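Local atomic coordinates of LPP20 lipofamily protein (Helicobacter pylori R046Wa, PDB entry 4KZS), a protein that is of unknown function but is secreted by this human pathogen and may, as an LPP20-family protein, be linked to the outer membrane and Tol-Pal system. Residues K35-L40 / N81-V86; V219-A224 / P243-S248. All blocks are in the same frame, centred on the assembly; numbering follows the deposited sequence.

Contact 1 of 2, residues K35-L40 / N81-V86; sequences KALADL and NNVEIV
Leu37, Leu40 and Val83 meet with no ring, amide or carboxylate between them. The nearby flat groups are turned to other tasks: the carboxylate of Glu84 is taken up on one oxygen by Arg100 in a salt bridge and on the other by the hydroxyl of Tyr19, while that of Asp39 accepts the backbone N-H of Ser23. What remains across the gap is aliphatic. CG2 of Val83 carries it, reaching CD2 of Leu37 at 3.9 Å. A looser touch runs from the same CG2 of Val83 to CD2 of Leu40, 4.5 Å away, so one methyl meets two leucines a single helical turn apart. With chi1 of Val83 at -43°, CG2 sits between the backbone N and the carbonyl carbon, and CB already faces the helix. The Leu37 side chain meets Val83 at a slant and closes in through its end, whereas Leu40 points toward segment 81-86 already at CB. The backbones keep well apart, the CA atoms of Leu37 and Val83 being 8.8 Å from each other. Leu40 is buried and also rests on Val99 of the central strand 94-102, which Ile85 touches too. This is the apolar packing of a helix on one face of an antiparallel sheet, an alpha+beta two-layer arrangement: helix 29-53 lies against three strands, here at the residue leading into the outer strand 84-91.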
loop_
_atom_site.group_PDB
_atom_site.type_symbol
_atom_site.label_atom_id
_atom_site.label_comp_id
_atom_site.label_asym_id
_atom_site.label_seq_id
_atom_site.Cartn_x
_atom_site.Cartn_y
_atom_site.Cartn_z
ATOM N N LYS A 35 21.758 10.227 -10.758
ATOM C CA LYS A 35 22.251 8.970 -11.392
ATOM C C LYS A 35 23.106 8.290 -10.300
ATOM O O LYS A 35 23.064 7.080 -10.168
ATOM C CB LYS A 35 22.952 9.174 -12.788
ATOM C CG LYS A 35 23.483 7.922 -13.581
ATOM C CD LYS A 35 24.678 8.183 -14.603
ATOM C CE LYS A 35 25.594 6.952 -14.966
ATOM N NZ LYS A 35 26.908 7.064 -15.741
ATOM N N ALA A 36 23.796 9.065 -9.459
ATOM C CA ALA A 36 24.696 8.458 -8.484
ATOM C C ALA A 36 23.914 7.770 -7.332
ATOM O O ALA A 36 24.290 6.686 -6.910
ATOM C CB ALA A 36 25.673 9.494 -7.975
ATOM N N LEU A 37 22.823 8.360 -6.829
ATOM C CA LEU A 37 21.995 7.652 -5.816
ATOM C C LEU A 37 21.424 6.380 -6.374
ATOM O O LEU A 37 21.463 5.309 -5.738
ATOM C CB LEU A 37 20.756 8.430 -5.417
ATOM C CG LEU A 37 20.759 9.579 -4.443
ATOM C CD1 LEU A 37 19.348 9.589 -3.873
ATOM C CD2 LEU A 37 21.802 9.342 -3.368
ATOM N N ALA A 38 20.792 6.509 -7.540
ATOM C CA ALA A 38 20.202 5.353 -8.172
ATOM C C ALA A 38 21.264 4.282 -8.149
ATOM O O ALA A 38 21.053 3.184 -7.619
ATOM C CB ALA A 38 19.817 5.688 -9.578
ATOM N N ASP A 39 22.457 4.638 -8.620
ATOM C CA ASP A 39 23.484 3.647 -8.743
ATOM C C ASP A 39 23.884 3.113 -7.386
ATOM O O ASP A 39 24.249 1.942 -7.241
ATOM C CB ASP A 39 24.665 4.168 -9.533
ATOM C CG ASP A 39 25.778 3.182 -9.581
ATOM O OD1 ASP A 39 25.545 2.024 -10.016
ATOM O OD2 ASP A 39 26.880 3.551 -9.140
ATOM N N LEU A 40 23.766 3.966 -6.380
ATOM C CA LEU A 40 24.063 3.564 -4.993
ATOM C C LEU A 40 23.010 2.602 -4.420
ATOM O O LEU A 40 23.402 1.588 -3.791
ATOM C CB LEU A 40 24.223 4.807 -4.084
ATOM C CG LEU A 40 24.045 4.504 -2.616
ATOM C CD1 LEU A 40 25.036 3.449 -2.209
ATOM C CD2 LEU A 40 24.388 5.745 -1.872
ATOM N N ASN A 81 18.175 8.097 3.271
ATOM C CA ASN A 81 18.083 9.529 3.676
ATOM C C ASN A 81 18.772 10.854 3.154
ATOM O O ASN A 81 18.277 11.652 2.291
ATOM C CB ASN A 81 18.530 9.497 5.112
ATOM C CG ASN A 81 18.254 8.145 5.763
ATOM O OD1 ASN A 81 18.629 7.073 5.219
ATOM N ND2 ASN A 81 17.578 8.175 6.920
ATOM N N ASN A 82 19.935 11.062 3.748
ATOM C CA ASN A 82 20.869 12.095 3.448
ATOM C C ASN A 82 22.271 11.383 3.644
ATOM O O ASN A 82 22.713 11.158 4.838
ATOM C CB ASN A 82 20.720 13.153 4.496
ATOM C CG ASN A 82 20.899 12.590 5.914
ATOM O OD1 ASN A 82 22.060 12.451 6.384
ATOM N ND2 ASN A 82 19.771 12.246 6.602
ATOM N N VAL A 83 22.909 11.032 2.497
ATOM C CA VAL A 83 24.099 10.182 2.333
ATOM C C VAL A 83 25.259 11.103 1.946
ATOM O O VAL A 83 25.010 12.232 1.525
ATOM C CB VAL A 83 23.897 9.226 1.112
ATOM C CG1 VAL A 83 22.506 8.642 1.091
ATOM C CG2 VAL A 83 24.111 9.930 -0.249
ATOM N N GLU A 84 26.508 10.641 1.979
ATOM C CA GLU A 84 27.644 11.544 1.682
ATOM C C GLU A 84 28.027 11.726 0.202
ATOM O O GLU A 84 28.009 10.777 -0.596
ATOM C CB GLU A 84 28.874 11.108 2.439
ATOM C CG GLU A 84 28.617 10.479 3.789
ATOM C CD GLU A 84 29.905 10.056 4.448
ATOM O OE1 GLU A 84 29.877 9.827 5.685
ATOM O OE2 GLU A 84 30.949 9.975 3.736
ATOM N N ILE A 85 28.364 12.961 -0.156
ATOM C CA ILE A 85 28.943 13.282 -1.471
ATOM C C ILE A 85 30.474 13.164 -1.416
ATOM O O ILE A 85 31.140 13.896 -0.699
ATOM C CB ILE A 85 28.573 14.704 -1.926
ATOM C CG1 ILE A 85 27.055 14.907 -1.959
ATOM C CG2 ILE A 85 29.151 14.978 -3.304
ATOM C CD1 ILE A 85 26.338 14.007 -2.930
ATOM N N VAL A 86 31.040 12.213 -2.128
ATOM C CA VAL A 86 32.474 12.020 -2.047
ATOM C C VAL A 86 33.203 12.678 -3.208
ATOM O O VAL A 86 34.353 13.022 -3.064
ATOM C CB VAL A 86 32.830 10.537 -1.909
ATOM C CG1 VAL A 86 34.322 10.300 -2.137
ATOM C CG2 VAL A 86 32.484 10.082 -0.511
#

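Contact 2 of 2, residues V219-A224 / P243-S248; sequences VFTDSA and PVLNRS
Asp222 and Pro243 mark where two irregular backbones come nearest, their CA atoms 7.4 Å apart; neither segment is regular helix or strand. Asp222 is extended (phi -154°, psi 134°), and the contacts pair off in opposite chain directions, Asp222 with Pro243 and Thr221 with Leu245. The Asp222 carboxylate comes up to the proline by OD2, which lies 3.8 Å from Pro243 N; that nitrogen has no hydrogen to give, so this is simple packing. Thr221 turns OG1 opposite its own backbone N (chi1 169°), presenting the hydroxyl to the isopropyl end of Leu245, and the two side chains cross nearly at right angles. The same hydroxyl donates a weak bond, 3.3 Å from Thr221 OG1 to Asp222 OD2, a slight link between neighbouring side chains. The other carboxylate oxygen, OD1, lies close to the like charge of Glu250, which might make a proton easier to hold on one of the pair. Thr221 and Leu245 both lean on Glu250 as well. Both segments belong to the one long connection from strand 214-215 to helix 252-262: Ser223 N binds Glu253 at the start of that helix, while Val219 and Ser223 rest on Leu196 and Ser248 on Glu191, both of helix 190-200.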
loop_
_atom_site.group_PDB
_atom_site.type_symbol
_atom_site.label_atom_id
_atom_site.label_comp_id
_atom_site.label_asym_id
_atom_site.label_seq_id
_atom_site.Cartn_x
_atom_site.Cartn_y
_atom_site.Cartn_z
ATOM N N VAL A 219 -31.776 1.359 -5.740
ATOM C CA VAL A 219 -31.550 1.280 -7.176
ATOM C C VAL A 219 -32.860 1.699 -7.779
ATOM O O VAL A 219 -33.910 1.145 -7.436
ATOM C CB VAL A 219 -31.209 -0.143 -7.695
ATOM C CG1 VAL A 219 -31.180 -0.183 -9.222
ATOM C CG2 VAL A 219 -29.874 -0.638 -7.161
ATOM N N PHE A 220 -32.779 2.683 -8.664
ATOM C CA PHE A 220 -33.924 3.204 -9.394
ATOM C C PHE A 220 -33.768 2.440 -10.712
ATOM O O PHE A 220 -34.592 1.599 -11.060
ATOM C CB PHE A 220 -33.949 4.724 -9.263
ATOM C CG PHE A 220 -34.071 5.214 -7.833
ATOM C CD1 PHE A 220 -35.226 4.965 -7.095
ATOM C CD2 PHE A 220 -33.037 5.934 -7.225
ATOM C CE1 PHE A 220 -35.349 5.428 -5.785
ATOM C CE2 PHE A 220 -33.153 6.394 -5.914
ATOM C CZ PHE A 220 -34.317 6.151 -5.198
ATOM N N THR A 221 -32.681 2.755 -11.408
ATOM C CA THR A 221 -32.216 2.152 -12.667
ATOM C C THR A 221 -30.691 2.127 -12.572
ATOM O O THR A 221 -29.993 1.392 -13.301
ATOM C CB THR A 221 -32.635 3.112 -13.811
ATOM O OG1 THR A 221 -31.993 2.737 -15.047
ATOM C CG2 THR A 221 -32.269 4.548 -13.485
ATOM N N ASP A 222 -30.208 2.954 -11.639
ATOM C CA ASP A 222 -28.813 3.152 -11.379
ATOM C C ASP A 222 -28.646 3.604 -9.923
ATOM O O ASP A 222 -29.376 4.484 -9.451
ATOM C CB ASP A 222 -28.283 4.162 -12.378
ATOM C CG ASP A 222 -28.642 3.797 -13.825
ATOM O OD1 ASP A 222 -28.230 2.734 -14.329
ATOM O OD2 ASP A 222 -29.348 4.582 -14.462
ATOM N N SER A 223 -27.689 2.987 -9.213
ATOM C CA SER A 223 -27.656 2.993 -7.725
ATOM C C SER A 223 -27.374 4.311 -7.037
ATOM O O SER A 223 -27.050 5.270 -7.688
ATOM C CB SER A 223 -26.693 1.944 -7.161
ATOM O OG SER A 223 -26.569 2.114 -5.746
ATOM N N ALA A 224 -27.511 4.296 -5.708
ATOM C CA ALA A 224 -27.352 5.418 -4.789
ATOM C C ALA A 224 -26.877 4.823 -3.450
ATOM O O ALA A 224 -27.626 4.097 -2.768
ATOM C CB ALA A 224 -28.665 6.186 -4.601
ATOM N N PRO A 243 -27.595 5.600 -17.617
ATOM C CA PRO A 243 -28.748 5.334 -18.496
ATOM C C PRO A 243 -28.351 4.789 -19.874
ATOM O O PRO A 243 -28.062 5.553 -20.799
ATOM C CB PRO A 243 -29.445 6.700 -18.606
ATOM C CG PRO A 243 -28.380 7.689 -18.312
ATOM C CD PRO A 243 -27.461 7.035 -17.315
ATOM N N VAL A 244 -28.317 3.464 -19.985
ATOM C CA VAL A 244 -28.041 2.793 -21.260
ATOM C C VAL A 244 -29.084 1.691 -21.493
ATOM O O VAL A 244 -29.010 0.965 -22.488
ATOM C CB VAL A 244 -26.599 2.217 -21.322
ATOM C CG1 VAL A 244 -26.204 1.891 -22.762
ATOM C CG2 VAL A 244 -25.588 3.183 -20.708
ATOM N N LEU A 245 -30.068 1.614 -20.591
ATOM C CA LEU A 245 -30.996 0.477 -20.488
ATOM C C LEU A 245 -31.131 -0.380 -21.754
ATOM O O LEU A 245 -31.800 -0.009 -22.735
ATOM C CB LEU A 245 -32.367 0.903 -19.939
ATOM C CG LEU A 245 -32.412 1.182 -18.439
ATOM C CD1 LEU A 245 -31.580 2.417 -18.092
ATOM C CD2 LEU A 245 -33.865 1.324 -17.992
ATOM N N ASN A 246 -30.437 -1.513 -21.703
ATOM C CA ASN A 246 -30.420 -2.515 -22.751
ATOM C C ASN A 246 -30.589 -3.889 -22.107
ATOM O O ASN A 246 -30.034 -4.887 -22.586
ATOM C CB ASN A 246 -29.098 -2.463 -23.533
ATOM C CG ASN A 246 -28.881 -1.146 -24.267
ATOM O OD1 ASN A 246 -27.759 -0.836 -24.662
ATOM N ND2 ASN A 246 -29.944 -0.371 -24.453
ATOM N N ARG A 247 -31.359 -3.926 -21.016
ATOM C CA ARG A 247 -31.542 -5.135 -20.204
ATOM C C ARG A 247 -30.247 -5.518 -19.492
ATOM O O ARG A 247 -29.396 -4.665 -19.220
ATOM C CB ARG A 247 -32.039 -6.313 -21.063
ATOM C CG ARG A 247 -33.525 -6.315 -21.352
ATOM C CD ARG A 247 -33.930 -5.143 -22.217
ATOM N NE ARG A 247 -35.373 -5.166 -22.433
ATOM C CZ ARG A 247 -35.990 -5.942 -23.321
ATOM N NH1 ARG A 247 -35.291 -6.768 -24.100
ATOM N NH2 ARG A 247 -37.313 -5.888 -23.431
ATOM N N SER A 248 -30.110 -6.815 -19.213
ATOM C CA SER A 248 -28.914 -7.403 -18.610
ATOM C C SER A 248 -27.614 -6.871 -19.203
ATOM O O SER A 248 -26.565 -6.982 -18.581
ATOM C CB SER A 248 -28.951 -8.930 -18.741
ATOM O OG SER A 248 -29.030 -9.329 -20.098
#

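Overall arrangement
The two contacts sit on opposite sides of the chain's centre, their own centres 56 Å apart and their nearest atoms about 46 Å, and they share no helix or strand. Contact 1 belongs to the N-terminal LPP20 lipoprotein family region and joins a helix to the residue leading into an edge strand; contact 2 lies in the family's C-terminal domain and brings together two parts of one long irregular connection. Both are partly buried, each with one buried residue, but those of contact 1 that touch include none fully exposed, whereas two of the four in contact 2 are. The chemistry follows: purely aliphatic methyls between layers in the first, and in the second a hydroxyl and a carboxylate set against leucine and proline near the surface.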